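Local coordinates for C2 toxin component I (Clostridium botulinum, PDB 2J3X), which is the enzymatic component of the binary C2 toxin, an ADP-ribosyltransferase that, as in related clostridial toxins, probably modifies actin in target cells, at residues E15-K19 with N178-V183; K32-E37 with E87-N92; D311-D315 with K328-F332; R362-R368 with Q418-E424. The protein carries 2 engineered substitutions. All blocks are in the same frame, centred on the assembly; numbering follows the deposited sequence. Where two conformers were deposited one is given.

Contact 1 of 4, residues E15-K19 with N178-V183; sequences ESEAK and NDKETV. With SO4 (sulfate ion), chain N.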
# COMPACT_ATOMS: atom_id res chain seq x y z
N GLU A 15 -18.68 2.82 -28.40
CA GLU A 15 -19.14 2.59 -27.02
C GLU A 15 -20.25 1.55 -26.92
O GLU A 15 -20.32 0.79 -25.95
CB GLU A 15 -19.55 3.94 -26.36
CG GLU A 15 -20.50 3.89 -25.16
CD GLU A 15 -19.98 3.20 -23.88
OE1 GLU A 15 -18.81 2.77 -23.79
OE2 GLU A 15 -20.79 3.04 -22.94
N SER A 16 -21.14 1.49 -27.90
CA SER A 16 -22.22 0.52 -27.88
C SER A 16 -21.71 -0.92 -27.87
O SER A 16 -22.34 -1.82 -27.29
CB SER A 16 -23.14 0.70 -29.10
OG SER A 16 -22.44 0.44 -30.32
N GLU A 17 -20.58 -1.15 -28.52
CA GLU A 17 -20.01 -2.47 -28.50
C GLU A 17 -19.39 -2.83 -27.15
O GLU A 17 -19.55 -3.96 -26.69
CB GLU A 17 -18.98 -2.61 -29.59
CG GLU A 17 -19.63 -2.57 -31.03
CD GLU A 17 -18.58 -2.47 -32.14
OE1 GLU A 17 -17.42 -2.89 -31.94
OE2 GLU A 17 -18.91 -1.96 -33.25
N ALA A 18 -18.70 -1.89 -26.53
CA ALA A 18 -18.21 -2.13 -25.14
C ALA A 18 -19.40 -2.35 -24.23
O ALA A 18 -19.38 -3.23 -23.37
CB ALA A 18 -17.45 -0.89 -24.64
N LYS A 19 -20.46 -1.53 -24.42
CA LYS A 19 -21.60 -1.62 -23.50
C LYS A 19 -22.26 -3.01 -23.61
O LYS A 19 -22.57 -3.63 -22.59
CB LYS A 19 -22.62 -0.53 -23.79
CG LYS A 19 -23.69 -0.50 -22.71
CD LYS A 19 -24.72 0.55 -23.02
CE LYS A 19 -24.78 1.52 -21.89
NZ LYS A 19 -23.51 2.30 -22.00
N ASN A 178 -20.81 -1.39 -15.18
CA ASN A 178 -20.97 -0.29 -16.16
C ASN A 178 -21.90 0.80 -15.69
O ASN A 178 -22.73 0.54 -14.84
CB ASN A 178 -21.53 -0.81 -17.47
CG ASN A 178 -22.99 -1.12 -17.35
OD1 ASN A 178 -23.37 -2.07 -16.67
ND2 ASN A 178 -23.84 -0.27 -17.94
N ASP A 179 -21.77 2.00 -16.23
CA ASP A 179 -22.82 2.98 -16.07
C ASP A 179 -23.39 3.32 -17.44
O ASP A 179 -23.36 2.47 -18.36
CB ASP A 179 -22.33 4.21 -15.30
CG ASP A 179 -21.16 4.89 -15.96
OD1 ASP A 179 -20.95 4.66 -17.16
OD2 ASP A 179 -20.44 5.66 -15.27
N LYS A 180 -23.87 4.54 -17.63
CA LYS A 180 -24.42 4.84 -18.95
C LYS A 180 -23.31 4.84 -20.00
O LYS A 180 -23.51 4.26 -21.05
CB LYS A 180 -25.28 6.12 -19.00
CG LYS A 180 -26.08 6.29 -20.34
CD LYS A 180 -26.58 7.75 -20.62
CE LYS A 180 -27.99 7.99 -20.03
NZ LYS A 180 -28.07 7.95 -18.51
N GLU A 181 -22.18 5.49 -19.74
CA GLU A 181 -21.22 5.68 -20.83
C GLU A 181 -19.89 4.92 -20.66
O GLU A 181 -19.07 4.89 -21.59
CB GLU A 181 -20.95 7.16 -21.08
CG GLU A 181 -22.16 7.95 -21.64
CD GLU A 181 -22.60 7.54 -23.06
OE1 GLU A 181 -22.14 6.50 -23.60
OE2 GLU A 181 -23.42 8.28 -23.64
N THR A 182 -19.69 4.35 -19.48
CA THR A 182 -18.44 3.62 -19.21
C THR A 182 -18.66 2.15 -18.93
O THR A 182 -19.67 1.73 -18.37
CB THR A 182 -17.57 4.17 -18.03
OG1 THR A 182 -18.21 3.89 -16.79
CG2 THR A 182 -17.26 5.68 -18.16
N VAL A 183 -17.64 1.37 -19.28
CA VAL A 183 -17.62 -0.04 -18.96
C VAL A 183 -16.26 -0.33 -18.31
O VAL A 183 -15.24 0.13 -18.82
CB VAL A 183 -17.78 -0.88 -20.27
CG1 VAL A 183 -17.95 -2.37 -19.93
CG2 VAL A 183 -18.96 -0.36 -21.07
S SO4 N . -21.50 4.45 -30.51
O1 SO4 N . -22.32 4.76 -31.67
O2 SO4 N . -21.71 3.02 -30.35
O3 SO4 N . -20.11 4.82 -30.85
O4 SO4 N . -21.98 5.20 -29.37

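Contact 2 of 4, residues K32-E37 with E87-N92; sequences KLNNLE and EALLKN. With SO4 (sulfate ion), chain S.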
# COMPACT_ATOMS: atom_id res chain seq x y z
N LYS A 32 -23.21 -17.06 -11.62
CA LYS A 32 -22.37 -17.80 -10.70
C LYS A 32 -22.55 -17.27 -9.27
O LYS A 32 -21.89 -17.79 -8.35
CB LYS A 32 -20.90 -17.68 -11.09
CG LYS A 32 -20.56 -18.23 -12.50
CD LYS A 32 -19.14 -17.84 -12.86
CE LYS A 32 -18.90 -17.61 -14.33
NZ LYS A 32 -17.43 -17.73 -14.52
N LEU A 33 -23.39 -16.25 -9.10
CA LEU A 33 -23.48 -15.60 -7.78
C LEU A 33 -24.75 -15.94 -7.01
O LEU A 33 -25.79 -16.21 -7.62
CB LEU A 33 -23.39 -14.07 -7.93
CG LEU A 33 -22.18 -13.60 -8.76
CD1 LEU A 33 -22.14 -12.08 -8.71
CD2 LEU A 33 -20.92 -14.20 -8.18
N ASN A 34 -24.66 -15.84 -5.69
CA ASN A 34 -25.82 -15.98 -4.83
C ASN A 34 -26.43 -14.58 -4.65
O ASN A 34 -25.81 -13.58 -5.07
CB ASN A 34 -25.43 -16.72 -3.54
CG ASN A 34 -24.50 -15.91 -2.64
OD1 ASN A 34 -24.56 -14.69 -2.60
ND2 ASN A 34 -23.67 -16.61 -1.85
N ASN A 35 -27.64 -14.50 -4.08
CA ASN A 35 -28.37 -13.24 -3.96
C ASN A 35 -27.59 -12.16 -3.21
O ASN A 35 -27.56 -11.01 -3.63
CB ASN A 35 -29.72 -13.47 -3.23
CG ASN A 35 -30.55 -12.18 -3.06
OD1 ASN A 35 -30.84 -11.47 -4.02
ND2 ASN A 35 -30.94 -11.91 -1.82
N LEU A 36 -26.99 -12.53 -2.08
CA LEU A 36 -26.21 -11.52 -1.30
C LEU A 36 -25.01 -10.96 -2.08
O LEU A 36 -24.74 -9.74 -2.05
CB LEU A 36 -25.79 -12.05 0.05
CG LEU A 36 -27.04 -12.19 0.95
CD1 LEU A 36 -26.62 -12.92 2.19
CD2 LEU A 36 -27.72 -10.82 1.27
N GLU A 37 -24.30 -11.83 -2.79
CA GLU A 37 -23.22 -11.38 -3.68
C GLU A 37 -23.73 -10.44 -4.76
O GLU A 37 -23.11 -9.43 -5.08
CB GLU A 37 -22.57 -12.56 -4.35
CG GLU A 37 -21.62 -13.31 -3.38
CD GLU A 37 -21.37 -14.75 -3.75
OE1 GLU A 37 -21.91 -15.22 -4.76
OE2 GLU A 37 -20.69 -15.43 -2.96
N GLU A 87 -15.56 -12.46 -2.87
CA GLU A 87 -16.03 -13.81 -3.20
C GLU A 87 -16.60 -13.89 -4.62
O GLU A 87 -16.32 -14.87 -5.34
CB GLU A 87 -17.07 -14.25 -2.17
CG GLU A 87 -17.59 -15.65 -2.32
CD GLU A 87 -18.67 -16.01 -1.27
OE1 GLU A 87 -18.91 -15.23 -0.32
OE2 GLU A 87 -19.29 -17.09 -1.38
N ALA A 88 -17.34 -12.87 -5.03
CA ALA A 88 -17.88 -12.82 -6.41
C ALA A 88 -16.73 -12.77 -7.43
O ALA A 88 -16.74 -13.46 -8.47
CB ALA A 88 -18.80 -11.59 -6.56
N LEU A 89 -15.69 -12.03 -7.10
CA LEU A 89 -14.55 -11.93 -8.04
C LEU A 89 -13.81 -13.28 -8.23
O LEU A 89 -13.31 -13.57 -9.30
CB LEU A 89 -13.57 -10.82 -7.59
CG LEU A 89 -14.14 -9.40 -7.68
CD1 LEU A 89 -13.14 -8.43 -7.00
CD2 LEU A 89 -14.26 -8.99 -9.15
N LEU A 90 -13.71 -14.07 -7.14
CA LEU A 90 -12.98 -15.35 -7.16
C LEU A 90 -13.63 -16.33 -8.13
O LEU A 90 -12.98 -17.27 -8.59
CB LEU A 90 -12.97 -15.97 -5.75
CG LEU A 90 -11.67 -15.87 -4.96
CD1 LEU A 90 -10.77 -14.77 -5.46
CD2 LEU A 90 -11.93 -15.80 -3.45
N LYS A 91 -14.90 -16.10 -8.42
CA LYS A 91 -15.71 -17.04 -9.21
C LYS A 91 -15.54 -16.83 -10.71
O LYS A 91 -16.06 -17.61 -11.52
CB LYS A 91 -17.18 -16.88 -8.81
CG LYS A 91 -17.50 -17.52 -7.43
CD LYS A 91 -18.92 -17.22 -6.96
CE LYS A 91 -19.30 -18.05 -5.69
NZ LYS A 91 -20.77 -17.83 -5.36
N ASN A 92 -14.80 -15.81 -11.11
CA ASN A 92 -14.82 -15.38 -12.50
C ASN A 92 -13.43 -15.02 -12.97
O ASN A 92 -12.83 -14.10 -12.45
CB ASN A 92 -15.75 -14.18 -12.57
CG ASN A 92 -16.37 -13.98 -13.93
OD1 ASN A 92 -16.93 -14.92 -14.50
ND2 ASN A 92 -16.36 -12.75 -14.42
S SO4 S . -29.13 -17.70 -3.48
O1 SO4 S . -30.52 -18.04 -3.18
O2 SO4 S . -28.40 -18.87 -3.96
O3 SO4 S . -29.10 -16.65 -4.49
O4 SO4 S . -28.50 -17.24 -2.25
O HOH W 1 -21.84 -15.43 0.53

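Contact 3 of 4, residues D311-D315 with K328-F332; sequences DFSFD and KLNEF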
# COMPACT_ATOMS: atom_id res chain seq x y z
N ASP A 311 0.55 13.65 20.07
CA ASP A 311 -0.85 13.37 19.89
C ASP A 311 -1.48 14.23 18.80
O ASP A 311 -2.69 14.47 18.79
CB ASP A 311 -1.59 13.57 21.23
CG ASP A 311 -1.37 14.95 21.84
OD1 ASP A 311 -0.33 15.63 21.59
OD2 ASP A 311 -2.25 15.34 22.66
N PHE A 312 -0.65 14.64 17.86
CA PHE A 312 -1.11 15.31 16.66
C PHE A 312 -2.29 14.54 16.08
O PHE A 312 -2.19 13.31 15.92
CB PHE A 312 0.02 15.34 15.61
CG PHE A 312 -0.40 16.01 14.32
CD1 PHE A 312 -1.07 15.27 13.31
CD2 PHE A 312 -0.17 17.36 14.13
CE1 PHE A 312 -1.50 15.90 12.15
CE2 PHE A 312 -0.57 17.99 12.98
CZ PHE A 312 -1.26 17.27 11.98
N SER A 313 -3.36 15.22 15.71
CA SER A 313 -4.51 14.49 15.13
C SER A 313 -4.90 15.06 13.80
O SER A 313 -4.88 16.30 13.60
CB SER A 313 -5.73 14.59 16.07
OG SER A 313 -6.91 14.03 15.49
N PHE A 314 -5.37 14.16 12.91
CA PHE A 314 -5.93 14.56 11.63
C PHE A 314 -7.44 14.70 11.60
O PHE A 314 -8.04 14.94 10.53
CB PHE A 314 -5.51 13.49 10.57
CG PHE A 314 -4.06 13.54 10.17
CD1 PHE A 314 -3.57 14.58 9.35
CD2 PHE A 314 -3.21 12.52 10.56
CE1 PHE A 314 -2.24 14.62 8.94
CE2 PHE A 314 -1.86 12.54 10.15
CZ PHE A 314 -1.40 13.61 9.30
N ASP A 315 -8.08 14.51 12.76
CA ASP A 315 -9.53 14.58 12.81
C ASP A 315 -10.01 15.88 13.44
O ASP A 315 -9.34 16.38 14.35
CB ASP A 315 -10.02 13.42 13.65
CG ASP A 315 -9.88 12.09 12.90
OD1 ASP A 315 -10.51 11.99 11.83
OD2 ASP A 315 -9.09 11.25 13.35
N LYS A 328 -5.09 19.55 6.94
CA LYS A 328 -3.94 18.98 7.63
C LYS A 328 -3.36 17.80 6.81
O LYS A 328 -2.14 17.62 6.75
CB LYS A 328 -4.33 18.42 9.02
CG LYS A 328 -4.51 19.49 10.09
CD LYS A 328 -4.75 18.78 11.44
CE LYS A 328 -4.68 19.78 12.62
NZ LYS A 328 -5.77 20.80 12.54
N LEU A 329 -4.24 16.97 6.25
CA LEU A 329 -3.78 15.83 5.46
C LEU A 329 -2.97 16.37 4.28
O LEU A 329 -1.89 15.87 4.00
CB LEU A 329 -4.96 15.02 4.95
CG LEU A 329 -5.64 14.14 6.03
CD1 LEU A 329 -6.95 13.57 5.45
CD2 LEU A 329 -4.69 12.93 6.40
N ASN A 330 -3.48 17.39 3.60
CA ASN A 330 -2.75 17.94 2.44
C ASN A 330 -1.42 18.54 2.81
O ASN A 330 -0.42 18.36 2.08
CB ASN A 330 -3.59 18.95 1.64
CG ASN A 330 -4.80 18.29 0.95
OD1 ASN A 330 -4.79 17.10 0.61
ND2 ASN A 330 -5.87 19.07 0.76
N GLU A 331 -1.39 19.25 3.95
CA GLU A 331 -0.15 19.83 4.39
C GLU A 331 0.88 18.74 4.63
O GLU A 331 2.03 18.84 4.21
CB GLU A 331 -0.38 20.61 5.70
CG GLU A 331 -1.12 21.94 5.43
CD GLU A 331 -1.81 22.48 6.67
OE1 GLU A 331 -1.59 21.92 7.78
OE2 GLU A 331 -2.57 23.47 6.52
N PHE A 332 0.47 17.71 5.37
CA PHE A 332 1.40 16.65 5.74
C PHE A 332 1.90 15.87 4.51
O PHE A 332 3.09 15.58 4.42
CB PHE A 332 0.72 15.66 6.74
CG PHE A 332 1.64 14.57 7.19
CD1 PHE A 332 2.52 14.79 8.27
CD2 PHE A 332 1.62 13.30 6.56
CE1 PHE A 332 3.39 13.80 8.71
CE2 PHE A 332 2.50 12.27 7.00
CZ PHE A 332 3.41 12.52 8.04

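Contact 4 of 4, residues R362-R368 with Q418-E424; sequences RFIFRLR and QVVIDAE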
# COMPACT_ATOMS: atom_id res chain seq x y z
N ARG A 362 -1.12 7.04 14.50
CA ARG A 362 -1.70 7.50 13.19
C ARG A 362 -0.73 7.37 12.01
O ARG A 362 -1.15 7.51 10.85
CB ARG A 362 -2.12 8.99 13.34
CG ARG A 362 -3.23 9.17 14.37
CD ARG A 362 -3.39 10.66 14.67
NE ARG A 362 -4.54 10.89 15.57
CZ ARG A 362 -4.52 10.76 16.89
NH1 ARG A 362 -3.43 10.39 17.54
NH2 ARG A 362 -5.60 11.03 17.57
N PHE A 363 0.56 7.20 12.29
CA PHE A 363 1.55 7.29 11.19
C PHE A 363 2.06 5.88 10.89
O PHE A 363 2.87 5.33 11.63
CB PHE A 363 2.68 8.28 11.54
CG PHE A 363 2.15 9.68 11.83
CD1 PHE A 363 1.74 10.03 13.14
CD2 PHE A 363 2.04 10.61 10.82
CE1 PHE A 363 1.22 11.31 13.43
CE2 PHE A 363 1.52 11.94 11.08
CZ PHE A 363 1.11 12.29 12.42
N ILE A 364 1.54 5.29 9.81
CA ILE A 364 1.79 3.87 9.55
C ILE A 364 2.86 3.78 8.47
O ILE A 364 2.56 4.01 7.32
CB ILE A 364 0.52 3.20 9.01
CG1 ILE A 364 -0.71 3.42 9.93
CG2 ILE A 364 0.80 1.69 8.70
CD1 ILE A 364 -2.08 3.37 9.16
N PHE A 365 4.09 3.44 8.84
CA PHE A 365 5.13 3.24 7.84
C PHE A 365 4.92 1.90 7.19
O PHE A 365 4.87 0.88 7.88
CB PHE A 365 6.53 3.31 8.38
CG PHE A 365 7.01 4.73 8.57
CD1 PHE A 365 7.55 5.44 7.52
CD2 PHE A 365 6.84 5.35 9.80
CE1 PHE A 365 8.01 6.77 7.70
CE2 PHE A 365 7.30 6.69 9.98
CZ PHE A 365 7.87 7.38 8.91
N ARG A 366 4.73 1.95 5.87
CA ARG A 366 4.56 0.73 5.04
C ARG A 366 5.92 0.62 4.33
O ARG A 366 6.16 1.23 3.30
CB ARG A 366 3.33 0.94 4.11
CG ARG A 366 3.14 -0.31 3.15
CD ARG A 366 1.81 -0.26 2.47
NE ARG A 366 1.70 -1.40 1.54
CZ ARG A 366 1.84 -1.31 0.21
NH1 ARG A 366 2.05 -0.13 -0.37
NH2 ARG A 366 1.72 -2.45 -0.54
N LEU A 367 6.84 -0.13 4.93
CA LEU A 367 8.25 -0.10 4.54
C LEU A 367 8.50 -1.21 3.53
O LEU A 367 8.22 -2.36 3.83
CB LEU A 367 9.17 -0.40 5.77
CG LEU A 367 8.96 0.66 6.86
CD1 LEU A 367 9.73 0.27 8.11
CD2 LEU A 367 9.41 2.04 6.33
N ARG A 368 9.05 -0.87 2.38
CA ARG A 368 9.51 -1.92 1.47
C ARG A 368 10.87 -2.43 1.93
O ARG A 368 11.86 -1.68 1.91
CB ARG A 368 9.54 -1.39 0.02
CG ARG A 368 10.13 -2.48 -1.00
CD ARG A 368 10.28 -1.82 -2.40
NE ARG A 368 8.97 -1.26 -2.79
CZ ARG A 368 8.77 -0.13 -3.50
NH1 ARG A 368 9.77 0.60 -3.91
NH2 ARG A 368 7.51 0.30 -3.74
N GLN A 418 -5.88 8.22 9.71
CA GLN A 418 -4.48 7.82 9.79
C GLN A 418 -3.87 7.89 8.40
O GLN A 418 -4.57 8.13 7.43
CB GLN A 418 -4.33 6.40 10.32
CG GLN A 418 -5.15 6.17 11.63
CD GLN A 418 -4.74 4.94 12.40
OE1 GLN A 418 -4.32 3.93 11.82
NE2 GLN A 418 -4.92 4.97 13.72
N VAL A 419 -2.55 7.72 8.33
CA VAL A 419 -1.89 7.84 7.00
C VAL A 419 -0.99 6.65 6.81
O VAL A 419 -0.18 6.30 7.72
CB VAL A 419 -1.08 9.17 6.86
CG1 VAL A 419 -2.05 10.43 6.70
CG2 VAL A 419 -0.01 9.33 8.02
N VAL A 420 -1.05 6.07 5.59
CA VAL A 420 -0.14 4.98 5.24
C VAL A 420 1.02 5.56 4.43
O VAL A 420 0.80 6.12 3.35
CB VAL A 420 -0.95 3.93 4.39
CG1 VAL A 420 -0.02 2.79 3.89
CG2 VAL A 420 -2.12 3.38 5.28
N ILE A 421 2.21 5.44 5.00
CA ILE A 421 3.38 6.13 4.50
C ILE A 421 4.24 5.08 3.77
O ILE A 421 4.99 4.31 4.40
CB ILE A 421 4.16 6.79 5.67
CG1 ILE A 421 3.23 7.81 6.40
CG2 ILE A 421 5.43 7.51 5.11
CD1 ILE A 421 3.89 8.34 7.71
N ASP A 422 4.18 5.08 2.44
CA ASP A 422 4.99 4.14 1.65
C ASP A 422 6.41 4.67 1.61
O ASP A 422 6.65 5.82 1.20
CB ASP A 422 4.47 4.10 0.19
CG ASP A 422 3.22 3.25 0.04
OD1 ASP A 422 3.13 2.22 0.74
OD2 ASP A 422 2.38 3.55 -0.83
N ALA A 423 7.37 3.83 1.97
CA ALA A 423 8.76 4.24 1.93
C ALA A 423 9.64 3.10 1.45
O ALA A 423 9.34 1.92 1.67
CB ALA A 423 9.23 4.73 3.26
N GLU A 424 10.75 3.49 0.84
CA GLU A 424 11.72 2.49 0.25
C GLU A 424 13.09 2.74 0.86
O GLU A 424 13.37 3.86 1.34
CB GLU A 424 11.79 2.70 -1.28
CG GLU A 424 12.42 4.11 -1.64
CD GLU A 424 12.49 4.43 -3.12
OE1 GLU A 424 12.03 3.62 -3.99
OE2 GLU A 424 13.01 5.56 -3.37
O HOH W 2 3.11 1.48 -2.92
O HOH W 3 5.85 0.81 0.43

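Contact 1 of 4, residues E15-K19 with N178-V183
The flat carboxylate of Glu15 has the backbone carbonyl oxygen of Glu181 over one face, with Glu181 O 2.9 Å from Glu15 OE2. The carboxylate of Glu181 is turned 57° against it, and its OE1 stands 3.5 Å from Glu15 CG. The bend at chi2 of Glu15 (65°) swings its carboxylate toward the loop. As an ionised carboxylate Glu15 makes no hydrogen bond here, OE2 and Glu181 O both being acceptors. The other oxygen, OE1, takes Asn152 ND2, and Glu181 O takes Asn154 ND2; OE2 has Lys19 NZ nearby, in a doubtful position because NZ is modelled implausibly near Lys180 O. Ala18, almost one turn on from Glu15 in helix 15-30, sets its CB 3.9 Å from Val183 CG2. The loop links the antiparallel strands 175-178 and 183-187 as a hairpin; Asp179 OD1 shapes it in an Asx motif, taking Thr182 N at 2.7 Å (154°), while Asp179 OD2 pairs with Lys47. At the helix start, a sulfate accepts from Ser16 N and OG. Glu181 O and the Glu181 carboxylate would probably raise the proton affinity of Glu15, Lys19 offsetting this if correctly placed; at pH 3.0 a proton shared with Glu181 O is possible.

Contact 2 of 4, residues K32-E37 with E87-N92
Lys91 and Glu37 each set CG anti to their own carbonyl carbon (chi1 of both near -76°) and run on extended, so that the two chains approach from opposite directions and meet at their polar ends. Lys91 NZ donates to Glu37 OE1 at 2.9 Å on the syn lone pair, a salt bridge, and the same ammonium gives a second bond to Lys32 O at 3.2 Å, in the carbonyl plane. Lys32 returns the exchange at the far side: its NZ reaches Asn92 OD1 at 2.9 Å, the two side chains crossing at about a right angle, with a weaker bond to Lys91 O. Glu37 also belongs to a capping box at the start of helix 35-42. Asn34 OD1 accepts from Glu37 N at 2.9 Å, a nearly straight bond (170°), and Glu37 OE1 takes Asn34 N from above its carboxylate plane, 40° out. OE1 is therefore gripped by two donors, and the cap fixes the carboxylate that receives Lys91. Beside these polar bonds, Leu33 CD2 packs 3.7 Å from Ala88 CB, helix 77-90 supplying the alanine. Glu87 OE2 stands 2.7 Å from Glu37 OE2, but Glu87 was modelled in two conformers, which leaves that approach doubtful, as well as the bridge from its OE1 through a water to Asn34 ND2. A sulfate sits on Asn35 N in the first turn of helix 35-42. Trp29 NE1 binds Ala88 O, and Asn92 ND2 bonds Tyr174 O, linking the C-terminal part of helix 77-90 and the residues after it to helix 15-30 and to the region just before strand 175-178.

Contact 3 of 4, residues D311-D315 with K328-F332
Phe314 has Leu329 CD2 3.6 Å above one ring face, offset toward the rim, and Phe312 CE1 over the centre of the opposite face. The methyl lies 3.9 Å from the ring centroid and 26° off the normal, a CH-pi contact. With its edge, the same ring meets the face of Phe332 in a T-shaped stack: centroids 5.7 Å apart, planes at 79°. Phe332 CG, anti to its backbone N, carries the ring to this side, and chi2 of 85° turns its face to Phe314 CZ. Lys328 runs its aliphatic chain along the loop, CD 3.3 Å from Ser313 O and 3.8 Å from Phe312 CZ, while its NZ continues to a salt bridge with Asp325. The loop is held in shape by an ST turn in which Ser313 OG accepts from Asp315 N at 3.0 Å. Farther out, Phe332 stacks on Trp336 and meets Phe306 edge-to-face, and its ring also abuts Phe363. Helix 326-336 packs on the sheet: Leu329 rests on Thr417 and Val419 of strand 414-426 and on Pro405 of strand 397-411, Phe332 on Ile403, and the loop ahead of strand 315-318 packs against the side of the helix formed by Lys328, Leu329 and Phe332.

Contact 4 of 4, residues R362-R368 with Q418-E424
Arg366 and Asp422 lie side by side on neighbouring strands and point the same way, their guanidinium and carboxylate planes 60° apart. Arg366 runs extended from CG to NE, which places NH1 2.8 Å from Asp422 OD1, on the syn side but 30° out of the carboxylate plane. On the other face of the sheet Phe363, Phe365 and Leu367 stand beside Val419, Ile421 and Ala423 in turn. There Ile421 fits between two rings: its CD1 lies over one face of Phe365 and near the plane at the edge of Phe363, and its CG2 is 3.7 Å from Phe365 CE1. Phe363 and Val419 again point the same way, CD2 to CG2 at 3.7 Å. Between these two faces the strands run parallel, at 26°, with bonds alternating in the parallel ladder: Ile364 N donates to Val419 O at 2.9 Å, and Ile421 N to Ile364 O at 2.7 Å. Gln418 OE1 packs on Ile364 CD1 and is bonded to Arg300 of strand 295-301, on the far side of strand 363-369. The Arg366 guanidinium is held further by Asp220 at NE and Thr142 at NH2, and Asp422 OD2 by Arg402. The buried charges are therefore paired on several sides, which would probably keep both ionised, and the bond to Thr142 carries the polar face across to the sheet of the first ADP-ribosyltransferase region.

How the contacts relate
From the N terminus, contact 1 opens first and joins the start of helix 15-30 to the turn between strands 175-178 and 183-187, closing a loop of about 160 residues. Contact 2 opens and closes within that loop, its centre 22 Å from that of contact 1, joining the start of helix 35-42 to the end region of helix 77-90. Contacts 3 and 4 follow in series in the second ADP-ribosyltransferase range. Contact 3 closes a short loop onto helix 326-336; contact 4 closes about 50 residues containing strand 397-411, the sheet neighbour of 414-426. No pair crosses. Contacts 3 and 4 touch: loop, helix and strand meet at Phe363, with Arg362 also against Phe312 and Ser313.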